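Local coordinates for putative cytosine/guanine deaminase (Unidentified, PDB 2PAJ), which catalyses the zinc-dependent hydrolytic deamination of 2-amino-4-hydroxypteridines, such as isoxanthopterin, to 2,4-dihydroxypteridines with release of ammonium, at residues A[12-17]-A[39-44]; A[20-25]-A[32-37]; A[68-73]-A[404-409]; A[411-416]-A[446-451]. All coordinates share one frame; numbering follows the deposited sequence.

Contact 1: A[12-17]-A[39-44]; sequences TLIRNA and IRIVGD
Thr12 and Ile14 pair with Ile41 and Ile39 as two hydrogen-bonded pairs of an antiparallel ladder, and Leu13 faces Arg40 as the non-hydrogen-bonded pair between them. The strand axes approach to 4.7 Å at 163°, as expected for antiparallel neighbours. Four backbone bonds carry the ladder, among them Ile41 N to Thr12 O at 2.8 Å and Ile14 N to Ile39 O at 2.9 Å.

Arg40 shows how its side of the sheet is filled. Its CB lies 3.9 Å from Leu13 CD1, and CG passes 4.0 Å from Thr12 O. CG leaves anti to the backbone N (chi1 174°), and the chain then bends at chi3 (-88°), which folds the guanidinium back over Leu13. NH1 comes to 3.4 Å from Leu13 CD1; this methyl sits over one face of the group, displaced toward its rim, while Leu13 CD2 is 3.9 Å from NH2. The guanidinium nitrogens bond elsewhere: NE in a salt bridge with Glu58, NH2 to Ala53 O. On the other sheet face Ile14 CD1 meets Ile41 CD1 at 4.1 Å.

The pair lies away from the zinc site, in a four-strand mixed sheet ordered 45-49, 39-42, 11-15, 59-62, consistent with the small beta domain beside the barrel in this superfamily. Ile14 and Ile39 both pack on Ile68 of strand 67-73.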
loop_
_atom_site.group_PDB
_atom_site.type_symbol
_atom_site.label_atom_id
_atom_site.label_comp_id
_atom_site.label_asym_id
_atom_site.label_seq_id
_atom_site.Cartn_x
_atom_site.Cartn_y
_atom_site.Cartn_z
ATOM N N THR A 12 -21.296 -1.863 15.994
ATOM C CA THR A 12 -20.907 -0.489 16.205
ATOM C C THR A 12 -21.646 0.452 15.277
ATOM O O THR A 12 -21.955 0.105 14.142
ATOM C CB THR A 12 -19.403 -0.334 16.012
ATOM O OG1 THR A 12 -18.729 -1.136 16.990
ATOM C CG2 THR A 12 -18.994 1.120 16.153
ATOM N N LEU A 13 -21.935 1.647 15.769
ATOM C CA LEU A 13 -22.640 2.619 14.964
ATOM C C LEU A 13 -21.898 3.942 14.915
ATOM O O LEU A 13 -21.731 4.620 15.922
ATOM C CB LEU A 13 -24.053 2.834 15.510
ATOM C CG LEU A 13 -25.055 3.619 14.657
ATOM C CD1 LEU A 13 -25.505 2.769 13.491
ATOM C CD2 LEU A 13 -26.254 4.018 15.503
ATOM N N ILE A 14 -21.425 4.282 13.726
ATOM C CA ILE A 14 -20.746 5.545 13.508
ATOM C C ILE A 14 -21.915 6.456 13.145
ATOM O O ILE A 14 -22.644 6.191 12.185
ATOM C CB ILE A 14 -19.749 5.429 12.334
ATOM C CG1 ILE A 14 -18.724 4.328 12.633
ATOM C CG2 ILE A 14 -19.040 6.751 12.106
ATOM C CD1 ILE A 14 -17.779 4.049 11.486
ATOM N N ARG A 15 -22.119 7.507 13.930
ATOM C CA ARG A 15 -23.251 8.386 13.681
ATOM C C ARG A 15 -22.935 9.819 13.306
ATOM O O ARG A 15 -21.907 10.382 13.696
ATOM C CB ARG A 15 -24.165 8.453 14.907
ATOM C CG ARG A 15 -24.331 7.179 15.695
ATOM C CD ARG A 15 -25.272 7.452 16.859
ATOM N NE ARG A 15 -26.603 7.855 16.388
ATOM C CZ ARG A 15 -27.517 8.470 17.138
ATOM N NH1 ARG A 15 -27.256 8.768 18.410
ATOM N NH2 ARG A 15 -28.702 8.776 16.618
ATOM N N ASN A 16 -23.865 10.388 12.544
ATOM C CA ASN A 16 -23.835 11.784 12.139
ATOM C C ASN A 16 -22.600 12.280 11.402
ATOM O O ASN A 16 -22.009 13.287 11.780
ATOM C CB ASN A 16 -24.081 12.626 13.390
ATOM C CG ASN A 16 -24.526 14.015 13.072
ATOM O OD1 ASN A 16 -25.451 14.213 12.289
ATOM N ND2 ASN A 16 -23.880 14.997 13.688
ATOM N N ALA A 17 -22.218 11.584 10.339
ATOM C CA ALA A 17 -21.041 11.979 9.565
ATOM C C ALA A 17 -21.369 13.188 8.681
ATOM O O ALA A 17 -22.474 13.292 8.135
ATOM C CB ALA A 17 -20.571 10.821 8.708
ATOM N N ILE A 39 -23.454 4.770 9.878
ATOM C CA ILE A 39 -22.936 3.495 9.384
ATOM C C ILE A 39 -22.872 2.438 10.482
ATOM O O ILE A 39 -22.245 2.647 11.521
ATOM C CB ILE A 39 -21.528 3.643 8.797
ATOM C CG1 ILE A 39 -21.534 4.686 7.675
ATOM C CG2 ILE A 39 -21.045 2.291 8.267
ATOM C CD1 ILE A 39 -20.172 4.979 7.108
ATOM N N ARG A 40 -23.529 1.306 10.241
ATOM C CA ARG A 40 -23.541 0.203 11.200
ATOM C C ARG A 40 -22.554 -0.890 10.795
ATOM O O ARG A 40 -22.484 -1.291 9.639
ATOM C CB ARG A 40 -24.951 -0.390 11.330
ATOM C CG ARG A 40 -25.019 -1.637 12.202
ATOM C CD ARG A 40 -26.430 -1.974 12.687
ATOM N NE ARG A 40 -26.754 -1.285 13.936
ATOM C CZ ARG A 40 -27.440 -0.149 14.004
ATOM N NH1 ARG A 40 -27.879 0.415 12.888
ATOM N NH2 ARG A 40 -27.684 0.421 15.182
ATOM N N ILE A 41 -21.784 -1.365 11.762
ATOM C CA ILE A 41 -20.805 -2.406 11.513
ATOM C C ILE A 41 -21.071 -3.603 12.419
ATOM O O ILE A 41 -21.197 -3.454 13.640
ATOM C CB ILE A 41 -19.367 -1.899 11.805
ATOM C CG1 ILE A 41 -19.009 -0.751 10.860
ATOM C CG2 ILE A 41 -18.364 -3.055 11.693
ATOM C CD1 ILE A 41 -17.713 -0.036 11.230
ATOM N N VAL A 42 -21.179 -4.784 11.820
ATOM C CA VAL A 42 -21.366 -5.999 12.606
ATOM C C VAL A 42 -20.205 -6.928 12.277
ATOM O O VAL A 42 -20.093 -7.446 11.165
ATOM C CB VAL A 42 -22.720 -6.702 12.318
ATOM C CG1 VAL A 42 -22.873 -6.965 10.822
ATOM C CG2 VAL A 42 -22.796 -7.999 13.117
ATOM N N GLY A 43 -19.325 -7.111 13.252
ATOM C CA GLY A 43 -18.173 -7.951 13.026
ATOM C C GLY A 43 -17.159 -7.211 12.183
ATOM O O GLY A 43 -16.699 -6.123 12.541
ATOM N N ASP A 44 -16.826 -7.799 11.043
ATOM C CA ASP A 44 -15.848 -7.222 10.138
ATOM C C ASP A 44 -16.533 -6.665 8.898
ATOM O O ASP A 44 -15.873 -6.340 7.915
ATOM C CB ASP A 44 -14.853 -8.300 9.697
ATOM C CG ASP A 44 -15.431 -9.216 8.607
ATOM O OD1 ASP A 44 -14.763 -9.396 7.559
ATOM O OD2 ASP A 44 -16.556 -9.745 8.793
#

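Contact 2: A[20-25]-A[32-37]; sequences IMTGGR and SRVPGP
Ile20-Met21-Thr22 and Ser32-Arg33-Val34 run 154° apart end to end and are joined by a single backbone bridge, Met21 with Arg33, between the end of strand 19-20 with the loop after it and a later limb of the same loop.

Ser32 comes first. Its carbonyl O takes Thr22 N at 2.7 Å, with the donor well above the carbonyl plane, and also accepts from a water that in turn receives Gly23 N at 3.0 Å. Two donors therefore satisfy this one oxygen. CB of Ser32 meanwhile touches Gly24 O.

Arg33 runs extended from CG to NE and crosses the doubly bent side chain of Met21, whose SD is 3.5 Å from Arg33 CG; the sulfur also lies over one face of the guanidinium. That charged end has a salt-bridge partner beyond the two limbs, Asp429, while Met21 also packs on Ile387 of helix 383-398.

Val34 N then donates to Ile20 O at 3.0 Å, and Val34 CG1 rests 3.5 Å from Ile20 CG2. Past Pro35, the chain is met by Ile20 once more: its CD1 lies 3.2 Å from Gly36 O.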
loop_
_atom_site.group_PDB
_atom_site.type_symbol
_atom_site.label_atom_id
_atom_site.label_comp_id
_atom_site.label_asym_id
_atom_site.label_seq_id
_atom_site.Cartn_x
_atom_site.Cartn_y
_atom_site.Cartn_z
ATOM N N ILE A 20 -19.560 11.244 3.448
ATOM C CA ILE A 20 -19.174 9.849 3.252
ATOM C C ILE A 20 -18.737 9.540 1.819
ATOM O O ILE A 20 -19.570 9.427 0.922
ATOM C CB ILE A 20 -20.340 8.887 3.584
ATOM C CG1 ILE A 20 -20.887 9.162 4.988
ATOM C CG2 ILE A 20 -19.852 7.453 3.507
ATOM C CD1 ILE A 20 -22.100 8.318 5.370
ATOM N N MET A 21 -17.436 9.400 1.599
ATOM C CA MET A 21 -16.940 9.060 0.266
ATOM C C MET A 21 -16.864 7.525 0.161
ATOM O O MET A 21 -16.297 6.856 1.019
ATOM C CB MET A 21 -15.572 9.700 0.026
ATOM C CG MET A 21 -15.544 11.230 0.178
ATOM S SD MET A 21 -16.850 12.162 -0.677
ATOM C CE MET A 21 -16.293 12.125 -2.348
ATOM N N THR A 22 -17.449 6.978 -0.899
ATOM C CA THR A 22 -17.513 5.539 -1.100
ATOM C C THR A 22 -16.319 4.867 -1.741
ATOM O O THR A 22 -16.142 3.656 -1.610
ATOM C CB THR A 22 -18.703 5.172 -1.969
ATOM O OG1 THR A 22 -19.830 5.963 -1.589
ATOM C CG2 THR A 22 -19.050 3.690 -1.779
ATOM N N GLY A 23 -15.505 5.640 -2.437
ATOM C CA GLY A 23 -14.375 5.049 -3.113
ATOM C C GLY A 23 -14.904 4.344 -4.348
ATOM O O GLY A 23 -14.316 3.381 -4.825
ATOM N N GLY A 24 -16.033 4.834 -4.853
ATOM C CA GLY A 24 -16.643 4.263 -6.032
ATOM C C GLY A 24 -16.214 5.006 -7.278
ATOM O O GLY A 24 -15.743 6.134 -7.200
ATOM N N ARG A 25 -16.387 4.377 -8.433
ATOM C CA ARG A 25 -16.007 4.978 -9.702
ATOM C C ARG A 25 -16.854 6.197 -10.047
ATOM O O ARG A 25 -16.754 6.737 -11.150
ATOM C CB ARG A 25 -16.106 3.934 -10.825
ATOM C CG ARG A 25 -15.458 2.603 -10.466
ATOM C CD ARG A 25 -15.120 1.738 -11.689
ATOM N NE ARG A 25 -14.436 0.490 -11.314
ATOM C CZ ARG A 25 -13.844 -0.343 -12.176
ATOM N NH1 ARG A 25 -13.838 -0.082 -13.484
ATOM N NH2 ARG A 25 -13.254 -1.449 -11.732
ATOM N N SER A 32 -19.643 7.683 -5.953
ATOM C CA SER A 32 -18.395 7.999 -5.260
ATOM C C SER A 32 -18.627 8.633 -3.903
ATOM O O SER A 32 -17.761 8.612 -3.031
ATOM C CB SER A 32 -17.524 8.931 -6.115
ATOM O OG SER A 32 -18.054 10.244 -6.175
ATOM N N ARG A 33 -19.799 9.223 -3.740
ATOM C CA ARG A 33 -20.161 9.859 -2.490
ATOM C C ARG A 33 -21.583 9.426 -2.214
ATOM O O ARG A 33 -22.435 9.440 -3.105
ATOM C CB ARG A 33 -20.109 11.374 -2.626
ATOM C CG ARG A 33 -20.337 12.116 -1.334
ATOM C CD ARG A 33 -20.580 13.577 -1.615
ATOM N NE ARG A 33 -20.531 14.399 -0.413
ATOM C CZ ARG A 33 -19.718 15.435 -0.261
ATOM N NH1 ARG A 33 -18.880 15.780 -1.236
ATOM N NH2 ARG A 33 -19.748 16.127 0.866
ATOM N N VAL A 34 -21.853 9.022 -0.987
ATOM C CA VAL A 34 -23.199 8.608 -0.673
ATOM C C VAL A 34 -23.802 9.543 0.344
ATOM O O VAL A 34 -23.508 9.474 1.534
ATOM C CB VAL A 34 -23.243 7.174 -0.126
ATOM C CG1 VAL A 34 -22.364 7.054 1.091
ATOM C CG2 VAL A 34 -24.662 6.803 0.232
ATOM N N PRO A 35 -24.604 10.499 -0.123
ATOM C CA PRO A 35 -25.155 11.342 0.941
ATOM C C PRO A 35 -26.039 10.425 1.796
ATOM O O PRO A 35 -27.087 9.945 1.342
ATOM C CB PRO A 35 -25.922 12.424 0.160
ATOM C CG PRO A 35 -25.018 12.612 -1.071
ATOM C CD PRO A 35 -24.700 11.160 -1.444
ATOM N N GLY A 36 -25.550 10.148 3.002
ATOM C CA GLY A 36 -26.227 9.282 3.959
ATOM C C GLY A 36 -25.567 9.705 5.241
ATOM O O GLY A 36 -24.537 10.374 5.141
ATOM N N PRO A 37 -26.088 9.386 6.440
ATOM C CA PRO A 37 -25.313 9.892 7.583
ATOM C C PRO A 37 -24.644 8.908 8.549
ATOM O O PRO A 37 -23.538 9.172 9.014
ATOM C CB PRO A 37 -26.316 10.790 8.293
ATOM C CG PRO A 37 -27.560 9.983 8.182
ATOM C CD PRO A 37 -27.524 9.362 6.766
HETATM O O HOH W 1 -15.066 8.496 -3.161
#

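Contact 3: A[68-73]-A[404-409]; sequences IYPAWV and GKVAVG
Pro70 turns one face of its pyrrolidine ring to Val406, and CG2 of that valine lies over the ring: it is 3.3 Å from Pro70 CB, 3.7 Å from Pro70 CD and 4.0 Å from Pro70 CG. Next to it in sequence, Tyr69 directs its CB away from 404-409. Trp72 CH2 sits at the edge of the Tyr69 ring, in its plane, 3.8 Å from Tyr69 CD2; Tyr417 packs edge-to-face with the Tyr69 ring, and Tyr69 OH bonds to Ala431 O.

Across the contact no hydrogen bond is made, so its evidence is van der Waals contact alone. In Val406, CG1 is anti to the backbone N (chi1 -171°), which leaves CG2 anti to the carbonyl carbon, beside the N and facing the proline; the two side chains cross at about a right angle. CG2 also reaches the backbone, 4.0 Å from Tyr69 C. Gly404 O is more distant, 4.2 Å from Pro70 CB. Val406 is the centre of an inverse gamma turn, whose Ala407 N to Lys405 O bond of 3.0 Å is weak; the turn bends the loop where its side chain meets the proline.

In the amidohydrolase barrel, strand 67-73 leads directly to His76 and His78, which bind the zinc ion. Residues 404-409 lie in the loop between helix 383-398 and strand 414-418, and both of these elements border the contact: Thr391 of the helix packs on Pro70 and Trp72, while strand 414-418 pairs antiparallel with strand 67-73, which strand 131-136 flanks in parallel.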
loop_
_atom_site.group_PDB
_atom_site.type_symbol
_atom_site.label_atom_id
_atom_site.label_comp_id
_atom_site.label_asym_id
_atom_site.label_seq_id
_atom_site.Cartn_x
_atom_site.Cartn_y
_atom_site.Cartn_z
ATOM N N ILE A 68 -15.961 10.787 6.457
ATOM C CA ILE A 68 -15.647 9.371 6.373
ATOM C C ILE A 68 -15.147 9.038 4.972
ATOM O O ILE A 68 -15.683 9.519 3.976
ATOM C CB ILE A 68 -16.892 8.508 6.737
ATOM C CG1 ILE A 68 -17.220 8.694 8.221
ATOM C CG2 ILE A 68 -16.628 7.043 6.452
ATOM C CD1 ILE A 68 -18.424 7.938 8.687
ATOM N N TYR A 69 -14.095 8.227 4.929
ATOM C CA TYR A 69 -13.431 7.777 3.706
ATOM C C TYR A 69 -13.158 6.289 3.915
ATOM O O TYR A 69 -13.189 5.796 5.048
ATOM C CB TYR A 69 -12.046 8.434 3.592
ATOM C CG TYR A 69 -11.883 9.755 2.850
ATOM C CD1 TYR A 69 -12.796 10.805 3.006
ATOM C CD2 TYR A 69 -10.751 9.976 2.048
ATOM C CE1 TYR A 69 -12.588 12.035 2.387
ATOM C CE2 TYR A 69 -10.532 11.197 1.430
ATOM C CZ TYR A 69 -11.451 12.224 1.604
ATOM O OH TYR A 69 -11.217 13.444 1.018
ATOM N N PRO A 70 -12.926 5.540 2.832
ATOM C CA PRO A 70 -12.631 4.132 3.090
ATOM C C PRO A 70 -11.128 4.188 3.408
ATOM O O PRO A 70 -10.427 5.052 2.878
ATOM C CB PRO A 70 -12.955 3.459 1.758
ATOM C CG PRO A 70 -12.734 4.516 0.771
ATOM C CD PRO A 70 -13.315 5.739 1.429
ATOM N N ALA A 71 -10.632 3.335 4.299
ATOM C CA ALA A 71 -9.207 3.354 4.642
ATOM C C ALA A 71 -8.343 3.209 3.378
ATOM O O ALA A 71 -8.756 2.580 2.408
ATOM C CB ALA A 71 -8.899 2.243 5.643
ATOM N N TRP A 72 -7.149 3.792 3.375
ATOM C CA TRP A 72 -6.295 3.710 2.196
ATOM C C TRP A 72 -5.700 2.325 1.971
ATOM O O TRP A 72 -5.535 1.530 2.892
ATOM C CB TRP A 72 -5.123 4.698 2.283
ATOM C CG TRP A 72 -5.495 6.127 2.474
ATOM C CD1 TRP A 72 -5.307 6.886 3.597
ATOM C CD2 TRP A 72 -6.185 6.957 1.538
ATOM N NE1 TRP A 72 -5.850 8.130 3.420
ATOM C CE2 TRP A 72 -6.397 8.205 2.163
ATOM C CE3 TRP A 72 -6.655 6.768 0.229
ATOM C CZ2 TRP A 72 -7.057 9.266 1.526
ATOM C CZ3 TRP A 72 -7.308 7.811 -0.404
ATOM C CH2 TRP A 72 -7.506 9.050 0.248
ATOM N N VAL A 73 -5.373 2.062 0.716
ATOM C CA VAL A 73 -4.756 0.819 0.298
ATOM C C VAL A 73 -3.458 1.207 -0.414
ATOM O O VAL A 73 -3.478 1.774 -1.505
ATOM C CB VAL A 73 -5.663 0.042 -0.680
ATOM C CG1 VAL A 73 -5.034 -1.296 -1.024
ATOM C CG2 VAL A 73 -7.025 -0.157 -0.068
ATOM N N GLY A 404 -11.791 -1.909 0.225
ATOM C CA GLY A 404 -11.658 -0.671 -0.532
ATOM C C GLY A 404 -12.910 0.132 -0.868
ATOM O O GLY A 404 -12.852 1.082 -1.644
ATOM N N LYS A 405 -14.045 -0.228 -0.285
ATOM C CA LYS A 405 -15.292 0.470 -0.569
ATOM C C LYS A 405 -16.175 0.603 0.658
ATOM O O LYS A 405 -16.389 -0.364 1.385
ATOM C CB LYS A 405 -16.069 -0.280 -1.635
ATOM C CG LYS A 405 -16.156 0.402 -2.977
ATOM C CD LYS A 405 -17.060 -0.425 -3.860
ATOM C CE LYS A 405 -17.440 0.267 -5.148
ATOM N NZ LYS A 405 -18.546 -0.517 -5.800
ATOM N N VAL A 406 -16.686 1.806 0.903
ATOM C CA VAL A 406 -17.575 1.981 2.041
ATOM C C VAL A 406 -18.974 1.686 1.479
ATOM O O VAL A 406 -19.718 2.593 1.098
ATOM C CB VAL A 406 -17.520 3.411 2.633
ATOM C CG1 VAL A 406 -18.295 3.458 3.947
ATOM C CG2 VAL A 406 -16.088 3.812 2.864
ATOM N N ALA A 407 -19.300 0.399 1.395
ATOM C CA ALA A 407 -20.585 -0.049 0.884
ATOM C C ALA A 407 -20.998 -1.259 1.699
ATOM O O ALA A 407 -20.154 -2.004 2.173
ATOM C CB ALA A 407 -20.463 -0.407 -0.593
ATOM N N VAL A 408 -22.298 -1.436 1.881
ATOM C CA VAL A 408 -22.797 -2.559 2.661
ATOM C C VAL A 408 -22.355 -3.894 2.030
ATOM O O VAL A 408 -22.475 -4.099 0.828
ATOM C CB VAL A 408 -24.354 -2.464 2.806
ATOM C CG1 VAL A 408 -25.018 -2.471 1.447
ATOM C CG2 VAL A 408 -24.866 -3.594 3.654
ATOM N N GLY A 409 -21.810 -4.779 2.857
ATOM C CA GLY A 409 -21.345 -6.070 2.377
ATOM C C GLY A 409 -19.830 -6.178 2.331
ATOM O O GLY A 409 -19.267 -7.274 2.350
#

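Contact 4: A[411-416]-A[446-451]; sequences AADIAV and LFSAGK
Phe447 and Ile414 lie on one face of an antiparallel pair of strands, Leu446 and Ala415 on the other; the axes of 414-416 and 446-448 run 171° apart and approach to 4.7 Å. On the first face Phe447 stands with CG anti to the carbonyl carbon (chi1 -73°), which brings the CD1 edge of its ring to Ile414: CD1 is 4.3 Å from Ile414 CB, and Ile414 O is near the ring plane, at the edge. That oxygen also accepts Phe447 N at 2.7 Å. On the second face Leu446 folds CD2 back over the partner strand, 3.3 Å from Ile414 O and 4.4 Å from Ala415 CB.

Beyond the paired strands, the geometry is set by a type I' turn from Ser448 to Lys451, which joins strand 442-448 to strand 451-455 as a tight beta hairpin. Ala449 and Gly450 occupy its corner with positive phi, and both of their N-H groups are directed to segment 411-416. Gly450 N reaches Ala412 O at 3.0 Å, and Ala412 CB packs against the same glycine, 3.6 Å from Gly450 CA. Ala449 N reaches Asp413 OD1 at 2.8 Å, nearly along the carboxylate C-O bond.

Asp413 thereby serves as a side-chain acceptor for the hairpin corner. Its OD1 takes Ala449 N and has a further hydrogen-bond partner elsewhere, while OD2 makes a salt bridge with Arg163. A buried carboxylate held in this way is probably kept ionised, and it ties the corner of the hairpin to the residue just before strand 414-418.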
loop_
_atom_site.group_PDB
_atom_site.type_symbol
_atom_site.label_atom_id
_atom_site.label_comp_id
_atom_site.label_asym_id
_atom_site.label_seq_id
_atom_site.Cartn_x
_atom_site.Cartn_y
_atom_site.Cartn_z
ATOM N N ALA A 411 -15.760 -5.285 3.613
ATOM C CA ALA A 411 -15.017 -5.334 4.864
ATOM C C ALA A 411 -15.052 -3.954 5.507
ATOM O O ALA A 411 -15.044 -2.936 4.816
ATOM C CB ALA A 411 -13.573 -5.767 4.603
ATOM N N ALA A 412 -15.078 -3.926 6.834
ATOM C CA ALA A 412 -15.130 -2.670 7.579
ATOM C C ALA A 412 -13.780 -1.996 7.788
ATOM O O ALA A 412 -13.246 -1.998 8.900
ATOM C CB ALA A 412 -15.799 -2.893 8.925
ATOM N N ASP A 413 -13.235 -1.425 6.715
ATOM C CA ASP A 413 -11.967 -0.698 6.780
ATOM C C ASP A 413 -12.353 0.740 6.497
ATOM O O ASP A 413 -12.485 1.149 5.339
ATOM C CB ASP A 413 -10.998 -1.209 5.723
ATOM C CG ASP A 413 -10.779 -2.697 5.826
ATOM O OD1 ASP A 413 -10.484 -3.184 6.943
ATOM O OD2 ASP A 413 -10.904 -3.381 4.790
ATOM N N ILE A 414 -12.538 1.495 7.573
ATOM C CA ILE A 414 -12.985 2.869 7.471
ATOM C C ILE A 414 -12.122 3.867 8.216
ATOM O O ILE A 414 -11.583 3.577 9.280
ATOM C CB ILE A 414 -14.434 3.001 8.002
ATOM C CG1 ILE A 414 -15.317 1.962 7.323
ATOM C CG2 ILE A 414 -14.983 4.404 7.732
ATOM C CD1 ILE A 414 -16.712 1.879 7.897
ATOM N N ALA A 415 -12.008 5.056 7.639
ATOM C CA ALA A 415 -11.264 6.143 8.245
ATOM C C ALA A 415 -12.236 7.289 8.543
ATOM O O ALA A 415 -12.995 7.722 7.677
ATOM C CB ALA A 415 -10.167 6.606 7.316
ATOM N N VAL A 416 -12.227 7.753 9.784
ATOM C CA VAL A 416 -13.077 8.850 10.201
ATOM C C VAL A 416 -12.141 9.977 10.591
ATOM O O VAL A 416 -11.434 9.880 11.596
ATOM C CB VAL A 416 -13.936 8.441 11.399
ATOM C CG1 VAL A 416 -14.777 9.616 11.880
ATOM C CG2 VAL A 416 -14.817 7.284 10.995
ATOM N N LEU A 446 -10.009 4.824 12.985
ATOM C CA LEU A 446 -9.560 4.010 11.860
ATOM C C LEU A 446 -10.059 2.603 12.179
ATOM O O LEU A 446 -9.865 2.115 13.295
ATOM C CB LEU A 446 -8.030 3.987 11.752
ATOM C CG LEU A 446 -7.354 3.653 10.403
ATOM C CD1 LEU A 446 -6.239 2.656 10.629
ATOM C CD2 LEU A 446 -8.357 3.119 9.396
ATOM N N PHE A 447 -10.709 1.969 11.203
ATOM C CA PHE A 447 -11.231 0.619 11.356
ATOM C C PHE A 447 -10.615 -0.337 10.362
ATOM O O PHE A 447 -10.568 -0.055 9.168
ATOM C CB PHE A 447 -12.740 0.590 11.165
ATOM C CG PHE A 447 -13.494 1.180 12.302
ATOM C CD1 PHE A 447 -13.972 2.479 12.241
ATOM C CD2 PHE A 447 -13.696 0.440 13.453
ATOM C CE1 PHE A 447 -14.642 3.039 13.317
ATOM C CE2 PHE A 447 -14.359 0.977 14.537
ATOM C CZ PHE A 447 -14.839 2.290 14.472
ATOM N N SER A 448 -10.136 -1.467 10.875
ATOM C CA SER A 448 -9.552 -2.493 10.038
ATOM C C SER A 448 -10.260 -3.790 10.392
ATOM O O SER A 448 -10.174 -4.289 11.524
ATOM C CB SER A 448 -8.049 -2.630 10.285
ATOM O OG SER A 448 -7.472 -3.531 9.352
ATOM N N ALA A 449 -10.980 -4.327 9.414
ATOM C CA ALA A 449 -11.715 -5.557 9.626
ATOM C C ALA A 449 -12.665 -5.379 10.817
ATOM O O ALA A 449 -12.819 -6.286 11.641
ATOM C CB ALA A 449 -10.742 -6.704 9.878
ATOM N N GLY A 450 -13.284 -4.199 10.901
ATOM C CA GLY A 450 -14.235 -3.913 11.960
ATOM C C GLY A 450 -13.663 -3.641 13.336
ATOM O O GLY A 450 -14.401 -3.565 14.321
ATOM N N LYS A 451 -12.348 -3.507 13.428
ATOM C CA LYS A 451 -11.743 -3.231 14.717
ATOM C C LYS A 451 -11.124 -1.851 14.705
ATOM O O LYS A 451 -10.588 -1.407 13.690
ATOM C CB LYS A 451 -10.712 -4.306 15.056
ATOM C CG LYS A 451 -11.400 -5.640 15.304
ATOM C CD LYS A 451 -10.476 -6.774 15.714
ATOM C CE LYS A 451 -11.334 -8.016 15.946
ATOM N NZ LYS A 451 -10.573 -9.205 16.415
#

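How the contacts relate
Strand 67-73 is the common element. Ile68 CD1 packs on Ala17 CB of contact 1 at 3.6 Å, and Ile68 O probably accepts Met21 N of contact 2 at 3.0 Å. Toward contact 4, Tyr69 O probably accepts Ala415 N. Ala71 N probably donates to Asp413 O. Contacts 3 and 4 have centres about 8 Å apart, contacts 2 and 3 about 9 Å, and contacts 1 and 4 about 10 Å; contacts 2 and 4 do not touch. Asp44 O, probably bonded to Ala412 N at 2.8 Å, ties contact 1 to contact 4. All four lie away from the zinc site, which is reached along strand 67-73 toward His76.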